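Local coordinates for uncharacterized protein (Bacteroides ovatus, PDB 3NQK), which is of unknown function but pairs an N-terminal beta-sandwich domain of the E-set clan with a C-terminal domain of the BT_3044-like family, at residues Q11-I19 with K145-K153; Q55-D64 with L127-Y137. One frame throughout, in Å; residues are numbered along the deposited sequence. Where two conformers were deposited one is given.

Contact 1: Q11-I19 with K145-K153; sequences QYVSFKAPI and KNYAKALLK
The ring of Phe15 meets Ala150 and Ala148, with CD2 3.4 Å from Ala150 CB. The next ring carbon, CE2, comes 3.8 Å from Ala148 O, while Lys149 O stands at the ring edge, 3.7 Å from CD2. The Ala150 methyl touches the ring at CD2 and CG, and a small side chain suits a place where the two backbones run close. Ala148 turns its methyl to the backbone of Val13 and Ser14: its CB approaches Val13 O at 3.3 Å and also meets Ser14 CA. With CG of Tyr12 anti to the backbone N (chi1 -175°), the ring reaches across to the neighbouring segment, bringing OH to 3.8 Å from Ala148 CA. No hydrogen bond joins the two segments. The backbones of Tyr12, Ser14 and Lys16 bond to strand 38-48, and those of Ala148 and Ala150 to Ile131 and Leu129. The contact brings the edge strand of one sheet alongside a strand of the other, at a margin of the sandwich, while Phe15 enters the space between the layers and packs on Leu43, Leu129 and Ile131. Trimming Phe15 to an alanine would probably leave the Ala150 methyl and these aliphatic side chains without the ring that fills the space between the sheets. Cohesion here is mainly apolar, resting on aromatic rings and two small methyls.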
loop_
_atom_site.group_PDB
_atom_site.type_symbol
_atom_site.label_atom_id
_atom_site.label_comp_id
_atom_site.label_asym_id
_atom_site.label_seq_id
_atom_site.Cartn_x
_atom_site.Cartn_y
_atom_site.Cartn_z
ATOM N N GLN A 11 -1.029 7.532 29.104
ATOM C CA GLN A 11 -1.097 6.986 27.707
ATOM C C GLN A 11 -2.548 6.810 27.204
ATOM O O GLN A 11 -3.407 6.298 27.912
ATOM C CB GLN A 11 -0.354 5.666 27.618
ATOM C CG GLN A 11 1.125 5.811 27.745
ATOM C CD GLN A 11 1.856 4.547 27.405
ATOM O OE1 GLN A 11 1.587 3.495 27.971
ATOM N NE2 GLN A 11 2.803 4.642 26.478
ATOM N N TYR A 12 -2.767 7.177 25.945
ATOM C CA TYR A 12 -4.088 7.213 25.351
ATOM C C TYR A 12 -4.173 6.174 24.215
ATOM O O TYR A 12 -3.269 6.088 23.381
ATOM C CB TYR A 12 -4.347 8.642 24.812
ATOM C CG TYR A 12 -5.751 8.898 24.244
ATOM C CD1 TYR A 12 -6.870 8.995 25.089
ATOM C CD2 TYR A 12 -5.938 9.153 22.877
ATOM C CE1 TYR A 12 -8.158 9.262 24.571
ATOM C CE2 TYR A 12 -7.221 9.428 22.352
ATOM C CZ TYR A 12 -8.318 9.475 23.204
ATOM O OH TYR A 12 -9.564 9.743 22.692
ATOM N N VAL A 13 -5.250 5.376 24.204
ATOM C CA VAL A 13 -5.449 4.352 23.176
ATOM C C VAL A 13 -6.555 4.770 22.236
ATOM O O VAL A 13 -7.662 5.009 22.669
ATOM C CB VAL A 13 -5.844 3.015 23.796
ATOM C CG1 VAL A 13 -6.122 1.960 22.689
ATOM C CG2 VAL A 13 -4.771 2.538 24.736
ATOM N N SER A 14 -6.270 4.775 20.933
ATOM C CA SER A 14 -7.226 5.252 19.950
ATOM C C SER A 14 -7.091 4.570 18.587
ATOM O O SER A 14 -6.129 3.848 18.328
ATOM C CB SER A 14 -7.061 6.739 19.761
ATOM O OG SER A 14 -5.795 7.028 19.225
ATOM N N PHE A 15 -8.078 4.823 17.722
ATOM C CA PHE A 15 -8.112 4.283 16.372
ATOM C C PHE A 15 -7.396 5.219 15.431
ATOM O O PHE A 15 -7.419 6.429 15.625
ATOM C CB PHE A 15 -9.561 4.160 15.887
ATOM C CG PHE A 15 -10.419 3.237 16.718
ATOM C CD1 PHE A 15 -10.294 1.853 16.602
ATOM C CD2 PHE A 15 -11.425 3.743 17.515
ATOM C CE1 PHE A 15 -11.110 1.010 17.309
ATOM C CE2 PHE A 15 -12.251 2.897 18.227
ATOM C CZ PHE A 15 -12.089 1.527 18.128
ATOM N N LYS A 16 -6.791 4.672 14.382
ATOM C CA LYS A 16 -6.177 5.517 13.352
ATOM C C LYS A 16 -6.566 5.066 11.949
ATOM O O LYS A 16 -5.908 4.210 11.346
ATOM C CB LYS A 16 -4.657 5.540 13.496
ATOM C CG LYS A 16 -4.037 6.912 13.235
ATOM C CD LYS A 16 -4.383 7.911 14.378
ATOM C CE LYS A 16 -3.570 9.212 14.265
ATOM N NZ LYS A 16 -3.707 9.859 12.903
ATOM N N ALA A 17 -7.638 5.650 11.433
ATOM C CA ALA A 17 -8.037 5.411 10.066
ATOM C C ALA A 17 -6.989 6.044 9.125
ATOM O O ALA A 17 -6.154 6.854 9.569
ATOM C CB ALA A 17 -9.404 5.997 9.809
ATOM N N PRO A 18 -7.019 5.665 7.826
ATOM C CA PRO A 18 -6.078 6.218 6.828
ATOM C C PRO A 18 -6.131 7.760 6.720
ATOM O O PRO A 18 -5.098 8.403 6.546
ATOM C CB PRO A 18 -6.539 5.570 5.506
ATOM C CG PRO A 18 -7.285 4.334 5.912
ATOM C CD PRO A 18 -7.894 4.617 7.252
ATOM N N ILE A 19 -7.324 8.330 6.836
ATOM C CA ILE A 19 -7.494 9.770 6.717
ATOM C C ILE A 19 -8.238 10.338 7.912
ATOM O O ILE A 19 -8.897 9.613 8.642
ATOM C CB ILE A 19 -8.253 10.146 5.395
ATOM C CG1 ILE A 19 -9.685 9.559 5.392
ATOM C CG2 ILE A 19 -7.450 9.663 4.165
ATOM C CD1 ILE A 19 -10.492 9.873 4.108
ATOM N N LYS A 145 -13.701 7.653 31.607
ATOM C CA LYS A 145 -13.796 9.115 31.653
ATOM C C LYS A 145 -14.225 9.690 30.283
ATOM O O LYS A 145 -15.314 10.267 30.155
ATOM C CB LYS A 145 -12.457 9.726 32.094
ATOM N N ASN A 146 -13.355 9.540 29.273
ATOM C CA ASN A 146 -13.655 9.984 27.884
ATOM C C ASN A 146 -13.042 9.001 26.851
ATOM O O ASN A 146 -11.824 8.944 26.677
ATOM C CB ASN A 146 -13.135 11.397 27.646
ATOM C CG ASN A 146 -13.610 11.977 26.328
ATOM O OD1 ASN A 146 -14.584 11.496 25.735
ATOM N ND2 ASN A 146 -12.930 13.017 25.860
ATOM N N TYR A 147 -13.912 8.314 26.114
ATOM C CA TYR A 147 -13.521 7.124 25.332
ATOM C C TYR A 147 -13.194 7.439 23.865
ATOM O O TYR A 147 -13.777 8.361 23.267
ATOM C CB TYR A 147 -14.657 6.077 25.395
ATOM C CG TYR A 147 -15.491 6.145 26.687
ATOM C CD1 TYR A 147 -15.079 5.475 27.856
ATOM C CD2 TYR A 147 -16.678 6.912 26.745
ATOM C CE1 TYR A 147 -15.829 5.561 29.054
ATOM C CE2 TYR A 147 -17.432 7.004 27.936
ATOM C CZ TYR A 147 -17.002 6.326 29.083
ATOM O OH TYR A 147 -17.735 6.413 30.248
ATOM N N ALA A 148 -12.287 6.641 23.282
ATOM C CA ALA A 148 -11.891 6.797 21.878
ATOM C C ALA A 148 -12.959 6.222 20.970
ATOM O O ALA A 148 -13.407 5.093 21.160
ATOM C CB ALA A 148 -10.598 6.116 21.629
ATOM N N LYS A 149 -13.318 6.962 19.940
ATOM C CA LYS A 149 -14.365 6.498 19.055
ATOM C C LYS A 149 -13.949 6.545 17.601
ATOM O O LYS A 149 -12.949 7.154 17.246
ATOM C CB LYS A 149 -15.662 7.294 19.294
ATOM C CG LYS A 149 -16.425 6.860 20.593
ATOM C CD LYS A 149 -17.530 7.854 20.991
ATOM C CE LYS A 149 -18.301 7.383 22.242
ATOM N NZ LYS A 149 -17.450 7.294 23.456
ATOM N N ALA A 150 -14.691 5.820 16.777
ATOM C CA ALA A 150 -14.462 5.777 15.346
ATOM C C ALA A 150 -15.820 5.596 14.657
ATOM O O ALA A 150 -16.556 4.662 14.958
ATOM C CB ALA A 150 -13.524 4.651 14.991
ATOM N N LEU A 151 -16.189 6.543 13.810
ATOM C CA LEU A 151 -17.451 6.453 13.088
ATOM C C LEU A 151 -17.156 6.175 11.632
ATOM O O LEU A 151 -16.911 7.102 10.822
ATOM C CB LEU A 151 -18.262 7.724 13.263
ATOM C CG LEU A 151 -18.572 8.069 14.728
ATOM C CD1 LEU A 151 -19.300 9.426 14.849
ATOM C CD2 LEU A 151 -19.386 6.946 15.389
ATOM N N LEU A 152 -17.146 4.888 11.299
ATOM C CA LEU A 152 -16.769 4.446 9.990
ATOM C C LEU A 152 -17.944 4.503 8.987
ATOM O O LEU A 152 -18.910 3.753 9.103
ATOM C CB LEU A 152 -16.229 3.024 10.072
ATOM C CG LEU A 152 -15.095 2.793 11.081
ATOM C CD1 LEU A 152 -14.543 1.397 10.924
ATOM C CD2 LEU A 152 -13.993 3.804 10.914
ATOM N N LYS A 153 -17.839 5.404 8.003
ATOM C CA LYS A 153 -18.782 5.439 6.876
ATOM C C LYS A 153 -18.235 4.510 5.808
ATOM O O LYS A 153 -17.287 4.851 5.086
ATOM C CB LYS A 153 -18.917 6.870 6.337
ATOM C CG LYS A 153 -20.020 7.088 5.253
ATOM C CD LYS A 153 -19.830 8.445 4.580
ATOM C CE LYS A 153 -20.769 8.663 3.459
ATOM N NZ LYS A 153 -20.424 9.908 2.747
#

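Contact 2: Q55-D64 with L127-Y137; sequences QDRDIHIAVD and LPLTIVDDGSY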
loop_
_atom_site.group_PDB
_atom_site.type_symbol
_atom_site.label_atom_id
_atom_site.label_comp_id
_atom_site.label_asym_id
_atom_site.label_seq_id
_atom_site.Cartn_x
_atom_site.Cartn_y
_atom_site.Cartn_z
ATOM N N GLN A 55 2.554 -1.952 29.518
ATOM C CA GLN A 55 1.464 -2.833 29.978
ATOM C C GLN A 55 0.991 -3.765 28.870
ATOM O O GLN A 55 0.816 -3.337 27.732
ATOM C CB GLN A 55 0.248 -1.995 30.453
ATOM C CG GLN A 55 0.515 -1.027 31.632
ATOM C CD GLN A 55 -0.797 -0.370 32.190
ATOM O OE1 GLN A 55 -1.811 -1.054 32.416
ATOM N NE2 GLN A 55 -0.748 0.938 32.436
ATOM N N ASP A 56 0.807 -5.044 29.193
ATOM C CA ASP A 56 0.052 -5.921 28.315
ATOM C C ASP A 56 -1.368 -5.399 28.409
ATOM O O ASP A 56 -1.865 -5.158 29.501
ATOM C CB ASP A 56 0.116 -7.392 28.762
ATOM C CG ASP A 56 1.430 -8.097 28.334
ATOM O OD1 ASP A 56 2.492 -7.875 28.983
ATOM O OD2 ASP A 56 1.373 -8.931 27.400
ATOM N N ARG A 57 -1.978 -5.118 27.269
ATOM C CA ARG A 57 -3.300 -4.521 27.256
ATOM C C ARG A 57 -4.252 -5.350 26.440
ATOM O O ARG A 57 -3.970 -5.690 25.288
ATOM C CB ARG A 57 -3.245 -3.091 26.697
ATOM C CG ARG A 57 -2.105 -2.256 27.273
ATOM C CD ARG A 57 -1.938 -0.925 26.569
ATOM N NE ARG A 57 -2.763 0.114 27.172
ATOM C CZ ARG A 57 -2.293 1.162 27.858
ATOM N NH1 ARG A 57 -0.985 1.353 28.001
ATOM N NH2 ARG A 57 -3.144 2.056 28.357
ATOM N N ASP A 58 -5.339 -5.763 27.082
ATOM C CA ASP A 58 -6.439 -6.389 26.401
ATOM C C ASP A 58 -7.474 -5.313 26.178
ATOM O O ASP A 58 -8.107 -4.858 27.121
ATOM C CB ASP A 58 -7.012 -7.545 27.238
ATOM C CG ASP A 58 -6.128 -8.790 27.197
ATOM O OD1 ASP A 58 -5.816 -9.275 26.074
ATOM O OD2 ASP A 58 -5.753 -9.290 28.282
ATOM N N ILE A 59 -7.590 -4.858 24.934
ATOM C CA ILE A 59 -8.477 -3.752 24.592
ATOM C C ILE A 59 -9.812 -4.277 24.146
ATOM O O ILE A 59 -9.882 -5.226 23.379
ATOM C CB ILE A 59 -7.855 -2.880 23.477
ATOM C CG1 ILE A 59 -6.563 -2.224 23.991
ATOM C CG2 ILE A 59 -8.848 -1.800 23.002
ATOM C CD1 ILE A 59 -5.614 -1.774 22.900
ATOM N N HIS A 60 -10.882 -3.674 24.635
ATOM C CA HIS A 60 -12.231 -4.124 24.275
ATOM C C HIS A 60 -12.911 -3.110 23.380
ATOM O O HIS A 60 -12.914 -1.910 23.676
ATOM C CB HIS A 60 -13.070 -4.363 25.528
ATOM C CG HIS A 60 -12.567 -5.487 26.388
ATOM N ND1 HIS A 60 -13.208 -6.707 26.471
ATOM C CD2 HIS A 60 -11.491 -5.571 27.205
ATOM C CE1 HIS A 60 -12.545 -7.493 27.302
ATOM N NE2 HIS A 60 -11.500 -6.828 27.761
ATOM N N ILE A 61 -13.481 -3.599 22.270
ATOM C CA ILE A 61 -14.174 -2.756 21.309
ATOM C C ILE A 61 -15.642 -3.152 21.255
ATOM O O ILE A 61 -15.970 -4.335 21.271
ATOM C CB ILE A 61 -13.611 -2.937 19.894
ATOM C CG1 ILE A 61 -12.074 -3.019 19.907
ATOM C CG2 ILE A 61 -14.089 -1.826 18.999
ATOM C CD1 ILE A 61 -11.420 -1.738 20.180
ATOM N N ALA A 62 -16.521 -2.169 21.147
ATOM C CA ALA A 62 -17.959 -2.442 21.057
ATOM C C ALA A 62 -18.633 -1.481 20.102
ATOM O O ALA A 62 -18.188 -0.332 19.932
ATOM C CB ALA A 62 -18.614 -2.357 22.443
ATOM N N VAL A 63 -19.680 -1.968 19.440
ATOM C CA VAL A 63 -20.489 -1.135 18.590
ATOM C C VAL A 63 -21.221 -0.130 19.496
ATOM O O VAL A 63 -21.641 -0.480 20.587
ATOM C CB VAL A 63 -21.497 -1.982 17.801
ATOM C CG1 VAL A 63 -22.405 -1.098 16.950
ATOM C CG2 VAL A 63 -20.757 -3.002 16.934
ATOM N N ASP A 64 -21.290 1.131 19.072
ATOM C CA ASP A 64 -21.862 2.194 19.911
ATOM C C ASP A 64 -23.096 2.821 19.259
ATOM O O ASP A 64 -23.005 3.838 18.568
ATOM C CB ASP A 64 -20.813 3.270 20.202
ATOM C CG ASP A 64 -21.318 4.346 21.174
ATOM O OD1 ASP A 64 -22.391 4.155 21.788
ATOM O OD2 ASP A 64 -20.621 5.365 21.339
ATOM N N LEU A 127 -20.533 2.330 10.775
ATOM C CA LEU A 127 -20.200 1.357 11.810
ATOM C C LEU A 127 -19.518 2.092 12.923
ATOM O O LEU A 127 -18.354 2.483 12.786
ATOM C CB LEU A 127 -19.261 0.286 11.247
ATOM C CG LEU A 127 -18.803 -0.787 12.225
ATOM C CD1 LEU A 127 -19.985 -1.492 12.809
ATOM C CD2 LEU A 127 -17.876 -1.788 11.526
ATOM N N PRO A 128 -20.244 2.361 14.002
ATOM C CA PRO A 128 -19.718 3.140 15.109
ATOM C C PRO A 128 -18.999 2.281 16.112
ATOM O O PRO A 128 -19.616 1.409 16.732
ATOM C CB PRO A 128 -20.965 3.721 15.732
ATOM C CG PRO A 128 -21.978 2.701 15.510
ATOM C CD PRO A 128 -21.659 2.070 14.179
ATOM N N LEU A 129 -17.700 2.521 16.267
ATOM C CA LEU A 129 -16.874 1.753 17.190
ATOM C C LEU A 129 -16.400 2.624 18.316
ATOM O O LEU A 129 -16.018 3.775 18.111
ATOM C CB LEU A 129 -15.668 1.171 16.468
ATOM C CG LEU A 129 -15.995 0.267 15.284
ATOM C CD1 LEU A 129 -14.713 -0.182 14.580
ATOM C CD2 LEU A 129 -16.800 -0.912 15.738
ATOM N N THR A 130 -16.444 2.077 19.517
ATOM C CA THR A 130 -15.968 2.761 20.687
ATOM C C THR A 130 -15.078 1.797 21.474
ATOM O O THR A 130 -15.270 0.572 21.431
ATOM C CB THR A 130 -17.157 3.245 21.582
ATOM O OG1 THR A 130 -16.684 4.157 22.581
ATOM C CG2 THR A 130 -17.833 2.061 22.268
ATOM N N ILE A 131 -14.071 2.340 22.130
ATOM C CA ILE A 131 -13.197 1.546 22.977
ATOM C C ILE A 131 -13.714 1.642 24.373
ATOM O O ILE A 131 -13.518 2.661 25.045
ATOM C CB ILE A 131 -11.767 2.065 22.935
ATOM C CG1 ILE A 131 -11.163 1.787 21.574
ATOM C CG2 ILE A 131 -10.921 1.410 24.027
ATOM C CD1 ILE A 131 -9.786 2.246 21.436
ATOM N N VAL A 132 -14.389 0.587 24.823
ATOM C CA VAL A 132 -15.006 0.581 26.142
ATOM C C VAL A 132 -13.997 0.269 27.299
ATOM O O VAL A 132 -14.329 0.440 28.462
ATOM C CB VAL A 132 -16.222 -0.409 26.192
ATOM C CG1 VAL A 132 -17.244 -0.027 25.145
ATOM C CG2 VAL A 132 -15.768 -1.850 25.985
ATOM N N ASP A 133 -12.781 -0.176 26.950
ATOM C CA ASP A 133 -11.698 -0.460 27.958
ATOM C C ASP A 133 -10.333 -0.472 27.267
ATOM O O ASP A 133 -10.091 -1.299 26.391
ATOM C CB ASP A 133 -11.935 -1.812 28.659
ATOM C CG ASP A 133 -10.777 -2.201 29.641
ATOM O OD1 ASP A 133 -10.039 -1.304 30.118
ATOM O OD2 ASP A 133 -10.637 -3.403 29.944
ATOM N N ASP A 134 -9.438 0.430 27.683
ATOM C CA ASP A 134 -8.113 0.595 27.006
ATOM C C ASP A 134 -7.018 -0.338 27.537
ATOM O O ASP A 134 -5.831 -0.136 27.244
ATOM C CB ASP A 134 -7.633 2.073 27.070
ATOM C CG ASP A 134 -7.300 2.542 28.495
ATOM O OD1 ASP A 134 -7.298 1.718 29.439
ATOM O OD2 ASP A 134 -7.027 3.744 28.661
ATOM N N GLY A 135 -7.409 -1.319 28.357
ATOM C CA GLY A 135 -6.478 -2.345 28.842
ATOM C C GLY A 135 -5.613 -1.951 30.029
ATOM O O GLY A 135 -4.924 -2.803 30.601
ATOM N N SER A 136 -5.663 -0.670 30.418
ATOM C CA SER A 136 -4.850 -0.165 31.535
ATOM C C SER A 136 -5.506 -0.468 32.878
ATOM O O SER A 136 -6.702 -0.762 32.938
ATOM C CB SER A 136 -4.632 1.343 31.397
ATOM O OG SER A 136 -5.796 2.057 31.727
ATOM N N TYR A 137 -4.730 -0.328 33.960
ATOM C CA TYR A 137 -5.205 -0.685 35.306
ATOM C C TYR A 137 -6.340 0.237 35.818
ATOM O O TYR A 137 -6.331 1.447 35.583
ATOM C CB TYR A 137 -4.028 -0.709 36.326
ATOM C CG TYR A 137 -4.482 -1.017 37.749
ATOM C CD1 TYR A 137 -5.097 -2.241 38.056
ATOM C CD2 TYR A 137 -4.354 -0.070 38.772
ATOM C CE1 TYR A 137 -5.568 -2.516 39.343
ATOM C CE2 TYR A 137 -4.820 -0.338 40.070
ATOM C CZ TYR A 137 -5.430 -1.567 40.344
ATOM O OH TYR A 137 -5.909 -1.847 41.612
HETATM O O HOH W 1 -9.113 -6.284 29.748
#
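Ala62 and Thr130 form a hydrogen-bonded pair, with Ala62 N to Thr130 O and Thr130 N to Ala62 O both 3.0 Å, where strands 57-63 and 125-133 run antiparallel. Asp64 N extends the pairing to Pro128 O; proline, lacking an N-H, still offers its carbonyl. Between His60 and Ile61 the register slips by one residue in a beta bulge, where Val132 N reaches His60 O only weakly but His60 N bonds Asp133 O at 3.1 Å.

Apolar side chains line the face of Ile61, Ile131, Val63 and Leu129. Ile61 CD1 meets Ile131 CG1 at 3.8 Å, and branched residues suit these extended positions, their methyls spreading over the sheet. Ile61 also packs on Phe95.

Polar groups gather where the chain turns. Arg57 NE donates to Asp134 O at 3.1 Å in a nearly straight bond (169°), the oxygen lying in the guanidinium plane; chi3 near 89° bends the chain to bring NE there, and NH1 is held by Asn53. Asp133 OD1 and Asp134 OD1 each close an Asx turn, accepting from Gly135 N and Ser136 N, and Ser136 OG adds a second bond to Asp134 OD1. Gly135 has positive phi, and a CB there would strike Arg57 CB. The His60 ring lies alongside the Asp133 carboxylate, their planes 14° apart, with a water bridging NE2, Asp133 OD2 and Asp58 O, while ND1 bonds Glu97.

One face is thus apolar, the other mixed, with His60, Asp133 and Thr130 beside Ala62, and side-chain bonds fix the turn at 133-136.

Overall arrangement
The two contacts have centres about 10 Å apart and lie on the same side of the chain's centre. In sequence the order is 11-19, 55-64, 127-137, 145-153, so the segments of contact 2 fall between those of contact 1. Strands 125-133 and 149-157 are antiparallel neighbours in one mixed sheet, linked by probable hydrogen bonds from Leu129 N to Ala150 O and from Leu127 N to Leu152 O; strand 57-63 flanks strand 125-133. Contact 2 thus knits that sheet within its plane, whereas contact 1 joins it to the sheet containing strand 12-15. Between them they sample one layer of the N-terminal sandwich and its junction with the other, and strand 149-157 leads toward the C-terminal part.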